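Local structure of glutathione S-transferase, N-terminal domain protein (4NAX) at residues Met120-Gly125 and Asp182-Pro187; Glu176-Ala181 and Ala215-Arg220. The protein probably acts as a glutathione transferase of the GST superfamily and binds one molecule of glutathione disulfide per subunit. One frame throughout, in Å; residues are numbered along the deposited sequence. Where two conformers were deposited one is given.

Contact 1 of 2, residues Met120-Gly125 and Asp182-Pro187; sequences MFQMGG and DIAIFP. With GDS (oxidized glutathione disulfide), chain C.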
loop_
_atom_site.group_PDB
_atom_site.type_symbol
_atom_site.label_atom_id
_atom_site.label_comp_id
_atom_site.label_asym_id
_atom_site.label_seq_id
_atom_site.Cartn_x
_atom_site.Cartn_y
_atom_site.Cartn_z
ATOM N N MET A 120 5.144 1.151 2.280
ATOM C CA MET A 120 4.198 0.029 2.195
ATOM C C MET A 120 3.462 -0.196 3.529
ATOM O O MET A 120 2.269 -0.487 3.541
ATOM C CB MET A 120 4.954 -1.237 1.809
ATOM C CG MET A 120 5.459 -1.239 0.376
ATOM S SD MET A 120 4.100 -1.282 -0.803
ATOM C CE MET A 120 5.060 -1.168 -2.316
ATOM N N PHE A 121 4.164 -0.033 4.644
ATOM C CA PHE A 121 3.575 -0.087 5.970
ATOM C C PHE A 121 2.443 0.953 6.069
ATOM O O PHE A 121 1.350 0.683 6.601
ATOM C CB PHE A 121 4.667 0.135 7.024
ATOM C CG PHE A 121 4.171 0.445 8.411
ATOM C CD1 PHE A 121 3.863 -0.563 9.300
ATOM C CD2 PHE A 121 4.055 1.753 8.825
ATOM C CE1 PHE A 121 3.453 -0.268 10.588
ATOM C CE2 PHE A 121 3.632 2.053 10.109
ATOM C CZ PHE A 121 3.321 1.036 10.986
ATOM N N GLN A 122 2.701 2.150 5.543
ATOM C CA GLN A 122 1.681 3.178 5.526
ATOM C C GLN A 122 0.485 2.752 4.686
ATOM O O GLN A 122 -0.679 2.857 5.103
ATOM C CB GLN A 122 2.262 4.506 5.024
ATOM C CG GLN A 122 1.301 5.679 5.147
ATOM C CD GLN A 122 0.225 5.688 4.074
ATOM O OE1 GLN A 122 0.531 5.612 2.891
ATOM N NE2 GLN A 122 -1.030 5.828 4.468
ATOM N N MET A 123 0.772 2.289 3.472
ATOM C CA MET A 123 -0.282 2.008 2.496
ATOM C C MET A 123 -1.165 0.843 2.901
ATOM O O MET A 123 -2.355 0.837 2.594
ATOM C CB MET A 123 0.324 1.784 1.112
ATOM C CG MET A 123 0.848 3.082 0.460
ATOM S SD MET A 123 -0.410 4.244 -0.070
ATOM C CE MET A 123 -1.100 3.359 -1.442
ATOM N N GLY A 124 -0.587 -0.157 3.579
ATOM C CA GLY A 124 -1.348 -1.323 4.021
ATOM C C GLY A 124 -1.914 -1.232 5.427
ATOM O O GLY A 124 -2.964 -1.838 5.732
ATOM N N GLY A 125 -1.270 -0.438 6.281
ATOM C CA GLY A 125 -1.606 -0.388 7.704
ATOM C C GLY A 125 -2.195 0.947 8.101
ATOM O O GLY A 125 -3.370 1.054 8.428
ATOM N N ASP A 182 7.683 9.656 5.171
ATOM C CA ASP A 182 7.140 10.655 6.098
ATOM C C ASP A 182 5.923 11.347 5.508
ATOM O O ASP A 182 4.917 11.560 6.185
ATOM C CB ASP A 182 8.190 11.678 6.479
ATOM C CG ASP A 182 9.460 11.027 6.972
ATOM O OD1 ASP A 182 9.424 10.368 8.028
ATOM O OD2 ASP A 182 10.489 11.153 6.297
ATOM N N ILE A 183 6.039 11.706 4.234
ATOM C CA ILE A 183 4.952 12.387 3.542
ATOM C C ILE A 183 3.701 11.498 3.484
ATOM O O ILE A 183 2.572 11.989 3.583
ATOM C CB ILE A 183 5.415 12.858 2.151
ATOM C CG1 ILE A 183 6.483 13.954 2.331
ATOM C CG2 ILE A 183 4.244 13.371 1.319
ATOM C CD1 ILE A 183 7.212 14.311 1.056
ATOM N N ALA A 184 3.886 10.191 3.361
ATOM C CA ALA A 184 2.747 9.280 3.337
ATOM C C ALA A 184 2.096 9.117 4.715
ATOM O O ALA A 184 0.882 8.993 4.813
ATOM C CB ALA A 184 3.185 7.911 2.826
ATOM N N ILE A 185 2.909 9.084 5.769
ATOM C CA ILE A 185 2.427 8.737 7.100
ATOM C C ILE A 185 1.821 9.907 7.880
ATOM O O ILE A 185 0.733 9.793 8.443
ATOM C CB ILE A 185 3.579 8.103 7.914
ATOM C CG1 ILE A 185 3.906 6.713 7.370
ATOM C CG2 ILE A 185 3.261 8.068 9.397
ATOM C CD1 ILE A 185 5.225 6.151 7.841
ATOM N N PHE A 186 2.515 11.042 7.914
ATOM C CA PHE A 186 2.106 12.079 8.853
ATOM C C PHE A 186 0.779 12.788 8.536
ATOM O O PHE A 186 0.079 13.147 9.470
ATOM C CB PHE A 186 3.292 13.021 9.176
ATOM C CG PHE A 186 4.344 12.278 9.959
ATOM C CD1 PHE A 186 4.107 11.941 11.281
ATOM C CD2 PHE A 186 5.500 11.824 9.362
ATOM C CE1 PHE A 186 5.002 11.145 11.984
ATOM C CE2 PHE A 186 6.409 11.042 10.047
ATOM C CZ PHE A 186 6.156 10.708 11.360
ATOM N N PRO A 187 0.391 12.918 7.251
ATOM C CA PRO A 187 -0.975 13.430 7.017
ATOM C C PRO A 187 -2.042 12.541 7.608
ATOM O O PRO A 187 -3.130 13.023 7.983
ATOM C CB PRO A 187 -1.078 13.495 5.488
ATOM C CG PRO A 187 0.360 13.693 5.044
ATOM C CD PRO A 187 1.127 12.772 5.977
HETATM N N1 GDS C . -15.583 4.807 0.555
HETATM C CA1 GDS C . -14.906 5.345 1.734
HETATM C C1 GDS C . -15.485 4.763 3.004
HETATM O OE1 GDS C . -14.772 4.788 4.035
HETATM O OE2 GDS C . -16.638 4.279 3.012
HETATM C CB1 GDS C . -15.054 6.872 1.748
HETATM C CG1 GDS C . -14.069 7.596 2.675
HETATM C CD1 GDS C . -12.647 7.447 2.196
HETATM O O1 GDS C . -12.402 7.273 1.017
HETATM N N2 GDS C . -11.718 7.503 3.143
HETATM C CA2 GDS C . -10.297 7.452 2.861
HETATM C C2 GDS C . -9.666 6.230 3.472
HETATM O O2 GDS C . -10.011 5.827 4.577
HETATM C CB2 GDS C . -9.610 8.700 3.416
HETATM S SG2 GDS C . -10.031 10.228 2.587
HETATM N N3 GDS C . -8.691 5.651 2.773
HETATM C CA3 GDS C . -8.005 4.458 3.238
HETATM C C3 GDS C . -6.559 4.359 2.804
HETATM O OE3 GDS C . -6.073 3.209 2.760
HETATM O OE4 GDS C . -5.942 5.409 2.595
HETATM N N4 GDS C . -12.606 8.178 -1.855
HETATM C CA4 GDS C . -13.689 8.293 -2.808
HETATM C C4 GDS C . -14.694 7.179 -2.712
HETATM O OE5 GDS C . -15.704 7.202 -3.475
HETATM O OE6 GDS C . -14.507 6.292 -1.839
HETATM C C5 GDS C . -11.378 8.564 -2.175
HETATM O O5 GDS C . -11.106 8.994 -3.290
HETATM C CA5 GDS C . -10.325 8.490 -1.090
HETATM N N5 GDS C . -9.073 7.983 -1.643
HETATM C CB5 GDS C . -10.131 9.895 -0.517
HETATM S SG5 GDS C . -8.849 10.032 0.729
HETATM C CA6 GDS C . -5.411 4.755 -2.195
HETATM C C6 GDS C . -4.337 5.796 -2.295
HETATM O OE7 GDS C . -4.410 6.634 -3.226
HETATM O OE8 GDS C . -3.418 5.764 -1.444
HETATM N N6 GDS C . -4.838 3.508 -1.648
HETATM C CB6 GDS C . -6.549 5.257 -1.304
HETATM C CG6 GDS C . -7.249 6.473 -1.918
HETATM C CD6 GDS C . -8.484 6.883 -1.163
HETATM O O6 GDS C . -8.879 6.267 -0.166
#
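Gln122 and Ala184 meet where two helices come close together in the protein interior, the CA atoms of Gln122 and Ile185 being only 5.8 Å apart. So short a spacing is possible because Ala184 offers a single methyl group and Gln122 lays the aliphatic part of its side chain against the neighbouring backbone. With its CG anti to the backbone N (chi1 -172°), Gln122 reaches over, and the bend at chi2 (-77°) swings CD across beside Ala184. Its CG settles 3.4 Å from Ala184 O and 3.7 Å from Ala184 CB. On the flank, Ile185 CG1 lies 3.6 Å from Gln122 CB and equally near Gln122 CG, so the glutamine stem rests in the notch that the Ala184 methyl and the Ile185 branch form on one helix. Ala184 O is buried here with no hydrogen-bonding partner in the model. Separately, the helix is kinked at Pro187, whose nitrogen has no hydrogen to give to the preceding turn. Phe121 continues the apolar layer toward Leu160 and Leu164 of helix 148-168.

The packing is looser at the glycines. A wider pi-type turn spans 122-125, Gly124 and Gly125 are partly exposed, and neither meets segment 182-187. Met120 and Met123, by contrast, are buried against Met120 of the second subunit. Met123, bent at both chi2 and chi3, carries its CE to 3.3 Å from OE8, a carboxylate oxygen at one gamma-glutamyl end of the glutathione disulfide. Ser90 and Glu89 bind the ligand too, as does Arg152 of the second subunit. Such helix packing belongs to the all-helical C-terminal domain, and the ligand lies in the cleft between the two domains at the dimer interface, as in the glutathione transferase fold.

Contact 2 of 2, residues Glu176-Ala181 and Ala215-Arg220; sequences EEYSIA and ANFLER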
loop_
_atom_site.group_PDB
_atom_site.type_symbol
_atom_site.label_atom_id
_atom_site.label_comp_id
_atom_site.label_asym_id
_atom_site.label_seq_id
_atom_site.Cartn_x
_atom_site.Cartn_y
_atom_site.Cartn_z
ATOM N N GLU A 176 16.799 7.703 7.032
ATOM C CA GLU A 176 17.892 8.588 7.447
ATOM C C GLU A 176 17.716 10.030 7.006
ATOM O O GLU A 176 18.199 10.946 7.681
ATOM C CB GLU A 176 19.249 8.028 7.000
ATOM C CG GLU A 176 19.611 6.763 7.788
ATOM C CD GLU A 176 20.852 6.027 7.317
ATOM O OE1 GLU A 176 21.378 6.345 6.233
ATOM O OE2 GLU A 176 21.295 5.099 8.035
ATOM N N GLU A 177 17.022 10.222 5.889
ATOM C CA GLU A 177 16.619 11.549 5.439
ATOM C C GLU A 177 15.103 11.613 5.314
ATOM O O GLU A 177 14.443 10.598 5.041
ATOM C CB GLU A 177 17.242 11.891 4.079
ATOM C CG GLU A 177 18.749 12.092 4.093
ATOM C CD GLU A 177 19.516 10.783 4.105
ATOM O OE1 GLU A 177 20.424 10.644 4.948
ATOM O OE2 GLU A 177 19.206 9.890 3.288
ATOM N N TYR A 178 14.553 12.810 5.506
ATOM C CA TYR A 178 13.156 13.089 5.206
ATOM C C TYR A 178 12.813 12.499 3.847
ATOM O O TYR A 178 13.576 12.622 2.888
ATOM C CB TYR A 178 12.933 14.598 5.207
ATOM C CG TYR A 178 11.528 15.075 4.867
ATOM C CD1 TYR A 178 10.444 14.723 5.647
ATOM C CD2 TYR A 178 11.311 15.924 3.787
ATOM C CE1 TYR A 178 9.173 15.206 5.376
ATOM C CE2 TYR A 178 10.055 16.411 3.501
ATOM C CZ TYR A 178 8.976 16.050 4.292
ATOM O OH TYR A 178 7.710 16.547 4.040
ATOM N N SER A 179 11.671 11.826 3.755
ATOM C CA SER A 179 11.370 11.056 2.552
ATOM C C SER A 179 9.883 10.947 2.302
ATOM O O SER A 179 9.040 11.367 3.114
ATOM C CB SER A 179 11.919 9.635 2.702
ATOM O OG SER A 179 11.091 8.843 3.561
ATOM N N ILE A 180 9.568 10.326 1.165
ATOM C CA ILE A 180 8.190 9.991 0.843
ATOM C C ILE A 180 7.497 9.138 1.907
ATOM O O ILE A 180 6.259 9.152 1.976
ATOM C CB ILE A 180 8.058 9.329 -0.551
ATOM C CG1 ILE A 180 8.863 8.033 -0.678
ATOM C CG2 ILE A 180 8.406 10.345 -1.627
ATOM C CD1 ILE A 180 8.671 7.341 -2.021
ATOM N N ALA A 181 8.241 8.372 2.713
ATOM C CA ALA A 181 7.586 7.626 3.801
ATOM C C ALA A 181 6.974 8.584 4.829
ATOM O O ALA A 181 5.881 8.331 5.347
ATOM C CB ALA A 181 8.552 6.662 4.481
ATOM N N ALA A 215 4.787 17.195 14.776
ATOM C CA ALA A 215 4.946 18.651 14.916
ATOM C C ALA A 215 6.018 19.186 13.955
ATOM O O ALA A 215 5.822 20.214 13.304
ATOM C CB ALA A 215 5.263 19.037 16.350
ATOM N N ASN A 216 7.141 18.482 13.843
ATOM C CA ASN A 216 8.192 18.914 12.937
ATOM C C ASN A 216 7.686 18.928 11.467
ATOM O O ASN A 216 7.969 19.840 10.690
ATOM C CB ASN A 216 9.407 17.980 12.992
ATOM C CG ASN A 216 10.133 17.977 14.321
ATOM O OD1 ASN A 216 10.945 17.056 14.570
ATOM N ND2 ASN A 216 9.901 18.972 15.161
ATOM N N PHE A 217 6.947 17.894 11.094
ATOM C CA PHE A 217 6.377 17.762 9.763
ATOM C C PHE A 217 5.462 18.955 9.454
ATOM O O PHE A 217 5.574 19.595 8.398
ATOM C CB PHE A 217 5.582 16.463 9.706
ATOM C CG PHE A 217 4.954 16.170 8.362
ATOM C CD1 PHE A 217 5.716 15.688 7.309
ATOM C CD2 PHE A 217 3.601 16.338 8.165
ATOM C CE1 PHE A 217 5.131 15.379 6.092
ATOM C CE2 PHE A 217 3.003 16.019 6.965
ATOM C CZ PHE A 217 3.767 15.523 5.920
ATOM N N LEU A 218 4.590 19.283 10.404
ATOM C CA LEU A 218 3.595 20.321 10.183
ATOM C C LEU A 218 4.204 21.728 10.135
ATOM O O LEU A 218 3.590 22.646 9.616
ATOM C CB LEU A 218 2.470 20.228 11.223
ATOM C CG LEU A 218 1.617 18.964 11.146
ATOM C CD1 LEU A 218 0.671 18.878 12.332
ATOM C CD2 LEU A 218 0.855 18.873 9.841
ATOM N N GLU A 219 5.409 21.896 10.661
ATOM C CA GLU A 219 6.118 23.179 10.569
ATOM C C GLU A 219 6.659 23.462 9.173
ATOM O O GLU A 219 7.005 24.601 8.860
ATOM C CB GLU A 219 7.290 23.224 11.575
ATOM C CG GLU A 219 6.848 23.346 13.033
ATOM C CD GLU A 219 7.923 22.937 14.040
ATOM O OE1 GLU A 219 7.574 22.712 15.230
ATOM O OE2 GLU A 219 9.111 22.826 13.647
ATOM N N ARG A 220 6.776 22.432 8.339
ATOM C CA ARG A 220 7.407 22.624 7.038
ATOM C C ARG A 220 6.510 23.460 6.114
ATOM O O ARG A 220 5.321 23.175 5.979
ATOM C CB ARG A 220 7.711 21.287 6.377
ATOM C CG ARG A 220 8.717 20.424 7.117
ATOM C CD ARG A 220 8.984 19.124 6.386
ATOM N NE ARG A 220 9.643 19.316 5.104
ATOM C CZ ARG A 220 10.951 19.451 4.935
ATOM N NH1 ARG A 220 11.787 19.401 5.970
ATOM N NH2 ARG A 220 11.445 19.583 3.716
#
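Tyr178 OH and Arg220 NE converge on one carboxylate oxygen, OE2 of Glu40 in helix 31-41, the tyrosine by a hydrogen bond and the arginine by a salt bridge. This shared acceptor fixes the two side chains against each other, and the nearby positive charge would be expected to stabilise the carboxylate as an anion. Tyr178 and Arg220 run past one another in opposite directions, and the guanidinium lies over one face of the phenol ring, the two planes inclined by 34°. The overlap is displaced toward CE2, with Arg220 NE 3.3 Å from Tyr178 CE2. The cation-pi interaction is accordingly off-centre, Arg220 CZ standing 4.0 Å from the centroid of the Tyr178 ring. Arg220 CD adds a CH-pi contact on the ring, the bend at chi3 (66°) folding the guanidinium round from this methylene.

Phe217 approaches differently. It crosses Tyr178 at about a right angle and meets it at the rim, Phe217 CD1 being 4.0 Å from Tyr178 CE1, while Tyr178 OH comes obliquely to 3.5 Å from Phe217 CE1. Val223 of helix 221-226 packs on both aromatic residues.

Immediately after the tyrosine, Ser179 caps helix 180-193: its OG accepts from Ala181 N at 3.0 Å, while its own N gives the capping-box bond to Asp182 OD2. Tyr178, just before the cap, packs on Ile183 in the first turn as a hydrophobic staple. Together these features match the N-capping box and staple known at the corresponding helix of glutathione transferases.

In the fold
Both contacts draw on helix 180-193, contact 2 at its capped start and contact 1 one turn further in, and their centres are 12 Å apart. Their segments alternate along the chain, in the order 120-125, 176-181, 182-187, 215-220. The two also touch directly: Pro187 CD lies 3.8 Å from Phe217 CZ, and Phe186 packs on the same ring. Helix 180-193 thus runs through the C-terminal domain with helix 109-137 on one side and helix 208-219 on another. Contact 1 connects this core to the glutathione site and the dimer partner, whereas contact 2 joins it through Glu40 to helix 31-41 of the thioredoxin-like N-terminal domain.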